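Local coordinates for Lin1840 protein (Listeria innocua serovar 6a, PDB 4ZOC) that probably acts as a family 3 beta-glucosidase that releases beta-D-glucose from the non-reducing ends of beta-1,2-linked glucans, at residues I102-G107 with G507-V512; I393-P398 with V461-E466; I419-G424 with R534-L539; I502-G507 with L522-F527. The protein carries 2 engineered substitutions. One frame throughout, in Å; residues are numbered along the deposited sequence.

Contact 1: residues I102-G107 with G507-V512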
loop_
_atom_site.group_PDB
_atom_site.type_symbol
_atom_site.label_atom_id
_atom_site.label_comp_id
_atom_site.label_asym_id
_atom_site.label_seq_id
_atom_site.Cartn_x
_atom_site.Cartn_y
_atom_site.Cartn_z
ATOM N N ILE A 102 13.009 -20.427 10.888
ATOM C CA ILE A 102 11.686 -19.787 10.584
ATOM C C ILE A 102 11.335 -19.902 9.112
ATOM O O ILE A 102 12.219 -19.999 8.286
ATOM C CB ILE A 102 11.600 -18.310 11.027
ATOM C CG1 ILE A 102 12.711 -17.422 10.415
ATOM C CG2 ILE A 102 11.544 -18.219 12.517
ATOM C CD1 ILE A 102 12.457 -15.938 10.533
ATOM N N PRO A 103 10.024 -19.946 8.777
ATOM C CA PRO A 103 9.724 -20.162 7.382
ATOM C C PRO A 103 10.374 -19.194 6.358
ATOM O O PRO A 103 10.692 -19.636 5.259
ATOM C CB PRO A 103 8.195 -20.125 7.372
ATOM C CG PRO A 103 7.857 -20.732 8.698
ATOM C CD PRO A 103 8.856 -20.170 9.618
ATOM N N LEU A 104 10.503 -17.907 6.698
ATOM C CA LEU A 104 11.075 -16.910 5.768
ATOM C C LEU A 104 12.514 -17.342 5.456
ATOM O O LEU A 104 12.953 -17.224 4.349
ATOM C CB LEU A 104 10.993 -15.530 6.396
ATOM C CG LEU A 104 11.351 -14.415 5.405
ATOM C CD1 LEU A 104 10.661 -14.539 4.051
ATOM C CD2 LEU A 104 11.150 -13.069 6.018
ATOM N N ALA A 105 13.225 -17.869 6.451
ATOM C CA ALA A 105 14.584 -18.419 6.248
ATOM C C ALA A 105 14.520 -19.664 5.347
ATOM O O ALA A 105 15.319 -19.847 4.420
ATOM C CB ALA A 105 15.224 -18.737 7.551
ATOM N N LEU A 106 13.557 -20.533 5.598
ATOM C CA LEU A 106 13.423 -21.711 4.765
ATOM C C LEU A 106 13.185 -21.284 3.303
ATOM O O LEU A 106 13.542 -21.970 2.404
ATOM C CB LEU A 106 12.341 -22.678 5.268
ATOM C CG LEU A 106 12.573 -23.271 6.658
ATOM C CD1 LEU A 106 11.417 -24.116 7.127
ATOM C CD2 LEU A 106 13.859 -24.052 6.679
ATOM N N GLY A 107 12.486 -20.204 3.077
ATOM C CA GLY A 107 12.201 -19.690 1.729
ATOM C C GLY A 107 13.583 -19.402 1.097
ATOM O O GLY A 107 13.858 -19.770 -0.034
ATOM N N GLY A 507 13.510 -11.697 12.133
ATOM C CA GLY A 507 12.342 -12.351 11.560
ATOM C C GLY A 507 11.751 -11.647 10.387
ATOM O O GLY A 507 10.708 -12.059 9.910
ATOM N N ARG A 508 12.354 -10.542 9.941
ATOM C CA ARG A 508 11.841 -9.696 8.809
ATOM C C ARG A 508 13.007 -9.062 8.111
ATOM O O ARG A 508 14.031 -8.851 8.737
ATOM C CB ARG A 508 10.907 -8.539 9.285
ATOM C CG ARG A 508 11.541 -7.709 10.425
ATOM C CD ARG A 508 10.991 -6.322 10.618
ATOM N NE ARG A 508 9.574 -6.409 10.899
ATOM C CZ ARG A 508 9.071 -6.728 12.091
ATOM N NH1 ARG A 508 9.865 -6.988 13.102
ATOM N NH2 ARG A 508 7.774 -6.756 12.278
ATOM N N PRO A 509 12.871 -8.750 6.787
ATOM C CA PRO A 509 13.791 -7.746 6.185
ATOM C C PRO A 509 13.864 -6.510 7.040
ATOM O O PRO A 509 12.858 -6.091 7.691
ATOM C CB PRO A 509 13.098 -7.424 4.866
ATOM C CG PRO A 509 12.345 -8.735 4.515
ATOM C CD PRO A 509 11.781 -9.080 5.840
ATOM N N LEU A 510 15.058 -5.944 7.092
ATOM C CA LEU A 510 15.315 -4.746 7.895
ATOM C C LEU A 510 16.077 -3.775 6.994
ATOM O O LEU A 510 16.664 -4.199 5.970
ATOM C CB LEU A 510 16.156 -5.061 9.124
ATOM C CG LEU A 510 15.368 -5.779 10.224
ATOM C CD1 LEU A 510 16.408 -6.464 11.085
ATOM C CD2 LEU A 510 14.366 -4.890 10.956
ATOM N N GLU A 511 16.190 -2.551 7.443
ATOM C CA GLU A 511 17.112 -1.576 6.822
ATOM C C GLU A 511 18.579 -1.898 7.226
ATOM O O GLU A 511 19.000 -1.711 8.381
ATOM C CB GLU A 511 16.788 -0.157 7.263
ATOM C CG GLU A 511 15.396 0.349 6.953
ATOM C CD GLU A 511 15.169 1.822 7.321
ATOM O OE1 GLU A 511 16.162 2.567 7.644
ATOM O OE2 GLU A 511 13.989 2.236 7.290
ATOM N N VAL A 512 19.322 -2.472 6.303
ATOM C CA VAL A 512 20.630 -2.938 6.627
ATOM C C VAL A 512 21.758 -2.147 5.953
ATOM O O VAL A 512 22.978 -2.517 6.100
ATOM C CB VAL A 512 20.789 -4.454 6.427
ATOM C CG1 VAL A 512 19.815 -5.232 7.297
ATOM C CG2 VAL A 512 20.758 -4.821 4.944
#

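Contact 2: residues I393-P398 with V461-E466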
loop_
_atom_site.group_PDB
_atom_site.type_symbol
_atom_site.label_atom_id
_atom_site.label_comp_id
_atom_site.label_asym_id
_atom_site.label_seq_id
_atom_site.Cartn_x
_atom_site.Cartn_y
_atom_site.Cartn_z
ATOM N N ILE A 393 38.736 -14.254 17.924
ATOM C CA ILE A 393 37.427 -13.648 17.683
ATOM C C ILE A 393 36.999 -12.878 18.917
ATOM O O ILE A 393 36.917 -13.406 20.038
ATOM C CB ILE A 393 36.357 -14.723 17.401
ATOM C CG1 ILE A 393 36.654 -15.377 16.063
ATOM C CG2 ILE A 393 34.973 -14.050 17.432
ATOM C CD1 ILE A 393 35.804 -16.632 15.765
ATOM N N ALA A 394 36.686 -11.619 18.734
ATOM C CA ALA A 394 35.853 -10.892 19.706
ATOM C C ALA A 394 34.403 -10.972 19.229
ATOM O O ALA A 394 34.022 -10.478 18.150
ATOM C CB ALA A 394 36.278 -9.434 19.837
ATOM N N LEU A 395 33.617 -11.614 20.063
ATOM C CA LEU A 395 32.179 -11.865 19.815
ATOM C C LEU A 395 31.428 -10.832 20.649
ATOM O O LEU A 395 31.439 -10.866 21.877
ATOM C CB LEU A 395 31.796 -13.299 20.234
ATOM C CG LEU A 395 30.287 -13.557 20.188
ATOM C CD1 LEU A 395 29.664 -13.418 18.819
ATOM C CD2 LEU A 395 30.002 -14.925 20.716
ATOM N N VAL A 396 30.804 -9.887 20.003
ATOM C CA VAL A 396 30.163 -8.827 20.746
ATOM C C VAL A 396 28.737 -8.556 20.286
ATOM O O VAL A 396 28.412 -8.781 19.114
ATOM C CB VAL A 396 30.984 -7.517 20.749
ATOM C CG1 VAL A 396 32.478 -7.753 21.112
ATOM C CG2 VAL A 396 30.992 -6.922 19.425
ATOM N N GLY A 397 27.921 -8.024 21.203
ATOM C CA GLY A 397 26.593 -7.604 20.880
ATOM C C GLY A 397 25.462 -8.351 21.525
ATOM O O GLY A 397 25.680 -9.224 22.345
ATOM N N PRO A 398 24.231 -7.970 21.183
ATOM C CA PRO A 398 23.063 -8.547 21.853
ATOM C C PRO A 398 22.709 -9.973 21.523
ATOM O O PRO A 398 22.026 -10.600 22.366
ATOM C CB PRO A 398 21.951 -7.600 21.493
ATOM C CG PRO A 398 22.364 -6.968 20.224
ATOM C CD PRO A 398 23.860 -6.868 20.307
ATOM N N VAL A 461 33.227 -10.580 15.495
ATOM C CA VAL A 461 31.943 -11.118 15.096
ATOM C C VAL A 461 30.927 -10.277 15.918
ATOM O O VAL A 461 30.796 -10.456 17.179
ATOM C CB VAL A 461 31.797 -12.643 15.415
ATOM C CG1 VAL A 461 30.344 -13.096 15.130
ATOM C CG2 VAL A 461 32.698 -13.543 14.654
ATOM N N LEU A 462 30.151 -9.421 15.217
ATOM C CA LEU A 462 29.257 -8.459 15.816
ATOM C C LEU A 462 27.890 -9.098 15.632
ATOM O O LEU A 462 27.365 -9.178 14.523
ATOM C CB LEU A 462 29.331 -7.143 15.082
ATOM C CG LEU A 462 28.350 -6.071 15.550
ATOM C CD1 LEU A 462 28.359 -5.801 17.067
ATOM C CD2 LEU A 462 28.636 -4.726 14.862
ATOM N N ALA A 463 27.336 -9.595 16.710
ATOM C CA ALA A 463 26.080 -10.349 16.648
ATOM C C ALA A 463 24.930 -9.455 17.043
ATOM O O ALA A 463 24.737 -9.097 18.267
ATOM C CB ALA A 463 26.176 -11.616 17.548
ATOM N N LEU A 464 24.163 -9.068 16.033
ATOM C CA LEU A 464 23.029 -8.158 16.177
ATOM C C LEU A 464 21.705 -8.819 15.918
ATOM O O LEU A 464 21.594 -9.817 15.196
ATOM C CB LEU A 464 23.129 -7.020 15.155
ATOM C CG LEU A 464 24.459 -6.228 15.185
ATOM C CD1 LEU A 464 24.440 -5.166 14.071
ATOM C CD2 LEU A 464 24.644 -5.625 16.543
ATOM N N GLY A 465 20.649 -8.216 16.420
ATOM C CA GLY A 465 19.343 -8.751 15.985
ATOM C C GLY A 465 18.121 -8.364 16.784
ATOM O O GLY A 465 18.162 -7.548 17.696
ATOM N N GLU A 466 16.994 -8.897 16.308
ATOM C CA GLU A 466 15.743 -8.670 16.921
ATOM C C GLU A 466 15.444 -9.665 18.021
ATOM O O GLU A 466 15.747 -10.815 17.893
ATOM C CB GLU A 466 14.591 -8.803 15.893
ATOM C CG GLU A 466 14.636 -7.813 14.701
ATOM C CD GLU A 466 13.397 -7.930 13.846
ATOM O OE1 GLU A 466 13.146 -9.052 13.323
ATOM O OE2 GLU A 466 12.673 -6.878 13.704
#

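Contact 3: residues I419-G424 with R534-L539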
loop_
_atom_site.group_PDB
_atom_site.type_symbol
_atom_site.label_atom_id
_atom_site.label_comp_id
_atom_site.label_asym_id
_atom_site.label_seq_id
_atom_site.Cartn_x
_atom_site.Cartn_y
_atom_site.Cartn_z
ATOM N N ILE A 419 21.335 -23.795 20.900
ATOM C CA ILE A 419 22.743 -23.509 20.986
ATOM C C ILE A 419 22.926 -22.042 20.658
ATOM O O ILE A 419 22.684 -21.628 19.485
ATOM C CB ILE A 419 23.558 -24.372 20.009
ATOM C CG1 ILE A 419 23.314 -25.905 20.168
ATOM C CG2 ILE A 419 25.065 -24.062 20.085
ATOM C CD1 ILE A 419 23.649 -26.473 21.491
ATOM N N ASN A 420 23.352 -21.242 21.645
ATOM C CA ASN A 420 23.598 -19.819 21.388
ATOM C C ASN A 420 24.880 -19.572 20.581
ATOM O O ASN A 420 25.677 -20.507 20.268
ATOM C CB ASN A 420 23.464 -18.994 22.646
ATOM C CG ASN A 420 24.648 -19.165 23.608
ATOM O OD1 ASN A 420 25.563 -19.932 23.341
ATOM N ND2 ASN A 420 24.661 -18.394 24.657
ATOM N N VAL A 421 25.094 -18.314 20.169
ATOM C CA VAL A 421 26.225 -18.028 19.323
ATOM C C VAL A 421 27.556 -18.284 20.040
ATOM O O VAL A 421 28.432 -18.885 19.437
ATOM C CB VAL A 421 26.156 -16.616 18.771
ATOM C CG1 VAL A 421 27.360 -16.322 17.913
ATOM C CG2 VAL A 421 24.876 -16.477 17.944
ATOM N N GLU A 422 27.707 -17.818 21.294
ATOM C CA GLU A 422 28.930 -18.069 22.025
ATOM C C GLU A 422 29.242 -19.569 22.098
ATOM O O GLU A 422 30.352 -20.002 21.770
ATOM C CB GLU A 422 28.913 -17.486 23.462
ATOM C CG GLU A 422 30.180 -17.876 24.231
ATOM C CD GLU A 422 30.253 -17.309 25.654
ATOM O OE1 GLU A 422 29.280 -16.698 26.122
ATOM O OE2 GLU A 422 31.337 -17.438 26.266
ATOM N N THR A 423 28.261 -20.363 22.458
ATOM C CA THR A 423 28.456 -21.799 22.658
ATOM C C THR A 423 28.840 -22.454 21.335
ATOM O O THR A 423 29.759 -23.283 21.283
ATOM C CB THR A 423 27.220 -22.438 23.298
ATOM O OG1 THR A 423 27.009 -21.849 24.571
ATOM C CG2 THR A 423 27.365 -23.983 23.459
ATOM N N GLY A 424 28.165 -22.064 20.264
ATOM C CA GLY A 424 28.455 -22.589 18.925
ATOM C C GLY A 424 29.888 -22.219 18.505
ATOM O O GLY A 424 30.665 -23.083 18.051
ATOM N N ARG A 534 25.585 -23.428 16.047
ATOM C CA ARG A 534 26.398 -24.377 15.282
ATOM C C ARG A 534 26.272 -24.015 13.824
ATOM O O ARG A 534 27.248 -24.000 13.110
ATOM C CB ARG A 534 25.977 -25.778 15.461
ATOM C CG ARG A 534 26.113 -26.189 16.898
ATOM C CD ARG A 534 25.938 -27.679 17.103
ATOM N NE ARG A 534 26.316 -28.029 18.484
ATOM C CZ ARG A 534 25.571 -28.731 19.356
ATOM N NH1 ARG A 534 24.331 -29.123 19.118
ATOM N NH2 ARG A 534 26.056 -28.997 20.540
ATOM N N VAL A 535 25.062 -23.633 13.393
ATOM C CA VAL A 535 24.880 -23.109 12.047
ATOM C C VAL A 535 25.834 -21.907 11.786
ATOM O O VAL A 535 26.495 -21.808 10.748
ATOM C CB VAL A 535 23.395 -22.683 11.813
ATOM C CG1 VAL A 535 23.180 -21.904 10.553
ATOM C CG2 VAL A 535 22.451 -23.870 11.832
ATOM N N THR A 536 25.804 -20.965 12.707
ATOM C CA THR A 536 26.606 -19.772 12.651
ATOM C C THR A 536 28.114 -20.155 12.591
ATOM O O THR A 536 28.864 -19.668 11.711
ATOM C CB THR A 536 26.313 -18.867 13.803
ATOM O OG1 THR A 536 24.889 -18.541 13.847
ATOM C CG2 THR A 536 27.069 -17.631 13.661
ATOM N N ALA A 537 28.550 -20.985 13.526
ATOM C CA ALA A 537 29.987 -21.379 13.568
ATOM C C ALA A 537 30.428 -22.099 12.287
ATOM O O ALA A 537 31.521 -21.804 11.722
ATOM C CB ALA A 537 30.235 -22.242 14.794
ATOM N N ASP A 538 29.607 -23.020 11.799
ATOM C CA ASP A 538 29.924 -23.750 10.573
ATOM C C ASP A 538 30.004 -22.849 9.331
ATOM O O ASP A 538 30.922 -23.007 8.538
ATOM C CB ASP A 538 28.949 -24.849 10.314
ATOM C CG ASP A 538 29.083 -26.009 11.315
ATOM O OD1 ASP A 538 30.025 -26.053 12.148
ATOM O OD2 ASP A 538 28.206 -26.857 11.284
ATOM N N LEU A 539 29.105 -21.865 9.220
ATOM C CA LEU A 539 29.170 -21.010 8.090
ATOM C C LEU A 539 30.381 -20.086 8.199
ATOM O O LEU A 539 31.040 -19.839 7.196
ATOM C CB LEU A 539 27.909 -20.191 7.965
ATOM C CG LEU A 539 26.729 -21.070 7.538
ATOM C CD1 LEU A 539 25.471 -20.286 7.818
ATOM C CD2 LEU A 539 26.734 -21.432 6.091
#

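Contact 4: residues I502-G507 with L522-F527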
loop_
_atom_site.group_PDB
_atom_site.type_symbol
_atom_site.label_atom_id
_atom_site.label_comp_id
_atom_site.label_asym_id
_atom_site.label_seq_id
_atom_site.Cartn_x
_atom_site.Cartn_y
_atom_site.Cartn_z
ATOM N N ILE A 502 29.251 -9.090 10.641
ATOM C CA ILE A 502 27.986 -8.938 11.355
ATOM C C ILE A 502 27.157 -10.212 11.113
ATOM O O ILE A 502 26.926 -10.641 9.933
ATOM C CB ILE A 502 27.196 -7.675 10.928
ATOM C CG1 ILE A 502 27.837 -6.425 11.519
ATOM C CG2 ILE A 502 25.743 -7.697 11.489
ATOM C CD1 ILE A 502 27.343 -5.054 11.002
ATOM N N THR A 503 26.723 -10.845 12.195
ATOM C CA THR A 503 25.867 -12.019 12.069
ATOM C C THR A 503 24.537 -11.510 12.565
ATOM O O THR A 503 24.407 -11.180 13.684
ATOM C CB THR A 503 26.363 -13.214 12.955
ATOM O OG1 THR A 503 26.613 -12.730 14.247
ATOM C CG2 THR A 503 27.663 -13.772 12.488
ATOM N N LEU A 504 23.555 -11.400 11.660
ATOM C CA LEU A 504 22.276 -10.827 11.929
ATOM C C LEU A 504 21.194 -11.868 12.147
ATOM O O LEU A 504 21.023 -12.784 11.363
ATOM C CB LEU A 504 21.884 -9.859 10.785
ATOM C CG LEU A 504 20.570 -9.065 10.938
ATOM C CD1 LEU A 504 20.668 -8.023 12.019
ATOM C CD2 LEU A 504 20.283 -8.366 9.595
ATOM N N PHE A 505 20.480 -11.704 13.248
ATOM C CA PHE A 505 19.322 -12.595 13.610
ATOM C C PHE A 505 18.040 -11.788 13.684
ATOM O O PHE A 505 17.955 -10.712 14.315
ATOM C CB PHE A 505 19.609 -13.252 14.930
ATOM C CG PHE A 505 20.832 -14.117 14.912
ATOM C CD1 PHE A 505 22.087 -13.582 15.077
ATOM C CD2 PHE A 505 20.703 -15.463 14.774
ATOM C CE1 PHE A 505 23.208 -14.386 15.040
ATOM C CE2 PHE A 505 21.803 -16.264 14.781
ATOM C CZ PHE A 505 23.063 -15.741 14.901
ATOM N N ASN A 506 17.011 -12.273 13.005
ATOM C CA ASN A 506 15.868 -11.453 12.758
ATOM C C ASN A 506 14.758 -12.230 12.062
ATOM O O ASN A 506 15.023 -13.245 11.490
ATOM C CB ASN A 506 16.214 -10.214 11.929
ATOM C CG ASN A 506 16.918 -10.514 10.654
ATOM O OD1 ASN A 506 17.962 -11.162 10.675
ATOM N ND2 ASN A 506 16.398 -10.032 9.507
ATOM N N GLY A 507 13.510 -11.697 12.133
ATOM C CA GLY A 507 12.342 -12.351 11.560
ATOM C C GLY A 507 11.751 -11.647 10.387
ATOM O O GLY A 507 10.708 -12.059 9.910
ATOM N N LEU A 522 28.682 -9.584 6.117
ATOM C CA LEU A 522 27.267 -9.493 6.630
ATOM C C LEU A 522 26.541 -10.790 6.271
ATOM O O LEU A 522 26.434 -11.162 5.111
ATOM C CB LEU A 522 26.497 -8.278 6.060
ATOM C CG LEU A 522 25.019 -8.261 6.363
ATOM C CD1 LEU A 522 24.845 -8.135 7.852
ATOM C CD2 LEU A 522 24.372 -7.036 5.676
ATOM N N LEU A 523 26.205 -11.537 7.319
ATOM C CA LEU A 523 25.599 -12.873 7.228
ATOM C C LEU A 523 24.208 -12.867 7.913
ATOM O O LEU A 523 24.057 -12.585 9.120
ATOM C CB LEU A 523 26.526 -13.900 7.868
ATOM C CG LEU A 523 26.059 -15.411 7.788
ATOM C CD1 LEU A 523 25.891 -15.870 6.353
ATOM C CD2 LEU A 523 26.973 -16.311 8.632
ATOM N N GLU A 524 23.200 -13.121 7.094
ATOM C CA GLU A 524 21.818 -13.147 7.512
ATOM C C GLU A 524 21.430 -14.549 7.930
ATOM O O GLU A 524 21.306 -15.457 7.090
ATOM C CB GLU A 524 20.942 -12.614 6.370
ATOM C CG GLU A 524 19.424 -12.832 6.595
ATOM C CD GLU A 524 18.866 -12.014 7.733
ATOM O OE1 GLU A 524 19.071 -12.435 8.929
ATOM O OE2 GLU A 524 18.266 -10.958 7.439
ATOM N N LEU A 525 21.334 -14.743 9.229
ATOM C CA LEU A 525 20.999 -16.072 9.816
ATOM C C LEU A 525 19.537 -16.237 10.062
ATOM O O LEU A 525 19.129 -17.372 10.389
ATOM C CB LEU A 525 21.693 -16.300 11.164
ATOM C CG LEU A 525 23.134 -16.534 10.791
ATOM C CD1 LEU A 525 24.118 -15.662 11.489
ATOM C CD2 LEU A 525 23.603 -17.885 10.418
ATOM N N TRP A 526 18.756 -15.146 9.941
ATOM C CA TRP A 526 17.332 -15.137 10.325
ATOM C C TRP A 526 17.225 -15.676 11.786
ATOM O O TRP A 526 17.999 -15.285 12.667
ATOM C CB TRP A 526 16.516 -15.945 9.352
ATOM C CG TRP A 526 16.587 -15.429 7.928
ATOM C CD1 TRP A 526 17.182 -16.025 6.855
ATOM C CD2 TRP A 526 15.907 -14.274 7.420
ATOM N NE1 TRP A 526 16.939 -15.269 5.698
ATOM C CE2 TRP A 526 16.131 -14.219 6.019
ATOM C CE3 TRP A 526 15.085 -13.299 8.002
ATOM C CZ2 TRP A 526 15.612 -13.150 5.203
ATOM C CZ3 TRP A 526 14.538 -12.287 7.175
ATOM C CH2 TRP A 526 14.812 -12.238 5.799
ATOM N N PHE A 527 16.281 -16.545 12.078
ATOM C CA PHE A 527 16.375 -17.330 13.325
ATOM C C PHE A 527 16.502 -18.794 12.925
ATOM O O PHE A 527 15.605 -19.375 12.364
ATOM C CB PHE A 527 15.165 -17.077 14.201
ATOM C CG PHE A 527 15.089 -15.690 14.754
ATOM C CD1 PHE A 527 16.133 -15.138 15.500
ATOM C CD2 PHE A 527 13.952 -14.890 14.508
ATOM C CE1 PHE A 527 15.993 -13.906 16.116
ATOM C CE2 PHE A 527 13.839 -13.685 15.083
ATOM C CZ PHE A 527 14.847 -13.173 15.888
#

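Contact 1: residues I102-G107 with G507-V512
The first turn of helix 103-108 presents Ile-102 and Leu-104 to the loop that follows strand 500-505, where they pack on Gly-507 and Pro-509. Ile-102 is the N-cap residue of the helix. Its CG1 is tucked between the backbone N and the carbonyl carbon (chi1 57°) and the branch then runs on extended, which brings CD1 to within 3.7 Å of CA of Gly-507. The glycine thus meets the isoleucine with bare backbone. Two residues on, Leu-104 uses one methyl for everything it touches here: CD2 lies 4.0 Å from the carbonyl O of Gly-507 and 4.0 Å from the ring carbon CD of Pro-509, with CA of Arg-508 a little farther off.

The helix belongs to the N-terminal region of the family 3 glycoside hydrolases, the TIM-barrel part, while the loop belongs to the C-terminal region, so this small and buried apolar patch is a seam between the two. On the helix side, the turn is already closed by its own bonds, Leu-106 N donating to Ile-102 O at 3.0 Å and Gly-107 N to Pro-103 O at 2.9 Å.

CB of Arg-508 leaves the backbone on the side away from the helix. Its NE donates to the carbonyl O of Pro-145, again in the N-terminal region, and its NH1 forms a salt bridge with Glu-466.

Contact 2: residues I393-P398 with V461-E466
Val-396 O takes the N-H of Ala-463 at 2.8 Å, in a bond that is close to straight at both ends (165° at the hydrogen), and the CA-H of Leu-462 leans on the same oxygen from 3.4 Å. Val-461 O is gripped in a similar way, by the N-H of Val-396 at 2.9 Å and the CA-H of Leu-395. The remaining rung runs from Val-461 N to Ala-394 O and is more bent, at 151°.

The apolar contacts sort themselves by sheet face. On the face of Leu-395 and Val-461, the leucine swings CG anti to its own N (chi1 172°), and CD1 then settles 3.8 Å from Val-461 CG1 and near CB of Ala-463. Ile-393 reaches the other methyl of the same valine, CG2 to CG2 at 3.6 Å. On the face of Val-396 and Leu-462, Val-396 CG2 meets Leu-462 CD1 at 3.7 Å, and helix 484-494 packs on the leucine.

At Pro-398, which has no N-H to give, CD lies 3.1 Å from Ala-463 O, and the same CD also touches Leu-464 CD2. Strand 432-436 flanks 393-397, and 500-505 flanks 459-465. A parallel pair joined here after an excursion to the sheet edge, where the winding reverses direction, is the pattern of a doubly wound alpha/beta sandwich, the fold of the C-terminal domain of family 3 glycoside hydrolases.

Contact 3: residues I419-G424 with R534-L539
Ile-419 lies over one face of the Arg-534 guanidinium, an aliphatic-on-planar contact that carries much of this meeting between the start of helix 421-426 and helix 532-541. CD1 stands 3.4 Å above the guanidinium plane, shifted toward the rim, and CG1 comes to 3.5 Å from NH1. The extended arginine chain (chi2 -170°, chi3 170°) crosses the isoleucine at a slant, with its CG near Ile-419 CG2.

Close backbone approach is the second kind of contact. Gly-424, bare of side chain, brings its CA to 4.2 Å from Arg-534 N, and its carbonyl O lies 3.4 Å from the Ala-537 methyl.

A loose apolar contact joins Val-421 CG1 and Thr-536 CG2 at 4.5 Å; both residues also pack on Phe-505 of strand 500-505.

The capping bonds lie within the helix start. Asn-420 is the N-cap: its OD1 accepts from Thr-423 N at 2.9 Å and from Thr-423 OG1 at 2.7 Å, the two donors coming from opposite faces of the amide plane. ND2 is held by the carbonyl O of Thr-401. The backbone of Ile-419 is hydrogen-bonded to Thr-530 and Gly-533.

Arg-534 finds its charge partners outside these segments, NE with Glu-427 and NH1 with Glu-531. These carboxylates probably hold the guanidinium's rotation and offset the positive charge of Arg-364 and Arg-368 beside it, while Ile-419 covers one face.

Contact 4: residues I502-G507 with L522-F527
Asn-506 ND2 donates to Glu-524 OE2 at 2.9 Å, with the acceptor lying in the amide plane and the N-H arriving on the syn side, somewhat out of the carboxylate plane. The two flat groups are nearly coplanar, 27° apart. OD1 of Asn-506 is modelled only 2.4 Å from OE1 of Glu-524, a distance too short to read with confidence. OE1 takes Trp-526 N at 2.9 Å, from the anti side and tilted out of that plane, while ND2 serves the carbonyl O of Arg-508 as well. The glutamate gets there by folding at chi2 (68°), which turns the carboxylate back over the strand end.

Earlier along the two strands of this beta-alpha-beta unit, the parallel ladder is made by Leu-523 N to Ile-502 O, Leu-504 N to Leu-523 O at 2.8 Å, and Leu-525 N to Leu-504 O. Past the strands, Asn-506 N makes a weak bond to Trp-526 O.

Apolar packing flanks the strand ends. On the side of Thr-503, Leu-525 CB sits over the Phe-505 ring, a CH-pi contact 4.0 Å from its centroid. Phe-527 turns a face to the Asn-506 backbone, whereas Trp-526 meets Asn-506 O with its edge and carries Glu-524 CG over one face.

Two N-H donors would favour the charged form of this buried glutamate, whereas OE1 close to Leu-504 O and Asn-506 OD1 hints at a shared proton, a point that rests on a doubtful short distance.

In the fold
From the N terminus, the chain first supplies 102-107, in the TIM-barrel region, which waits some 400 residues for 507-512 to close contact 1. Inside that long loop, contact 2 opens at 393-398 and closes at 461-466. Contact 3 opens at 419-424, within contact 2, and closes only at 534-539, so it crosses both contacts 1 and 2. Contact 4, from 502-507 to 522-527, follows contact 2 in series, nests inside contact 3 and crosses contact 1, sharing Gly-507. Contacts 2 and 4 build neighbouring parts of one sheet, contact 3 packs helices against it, and contact 1 fastens this C-terminal layer to the barrel region.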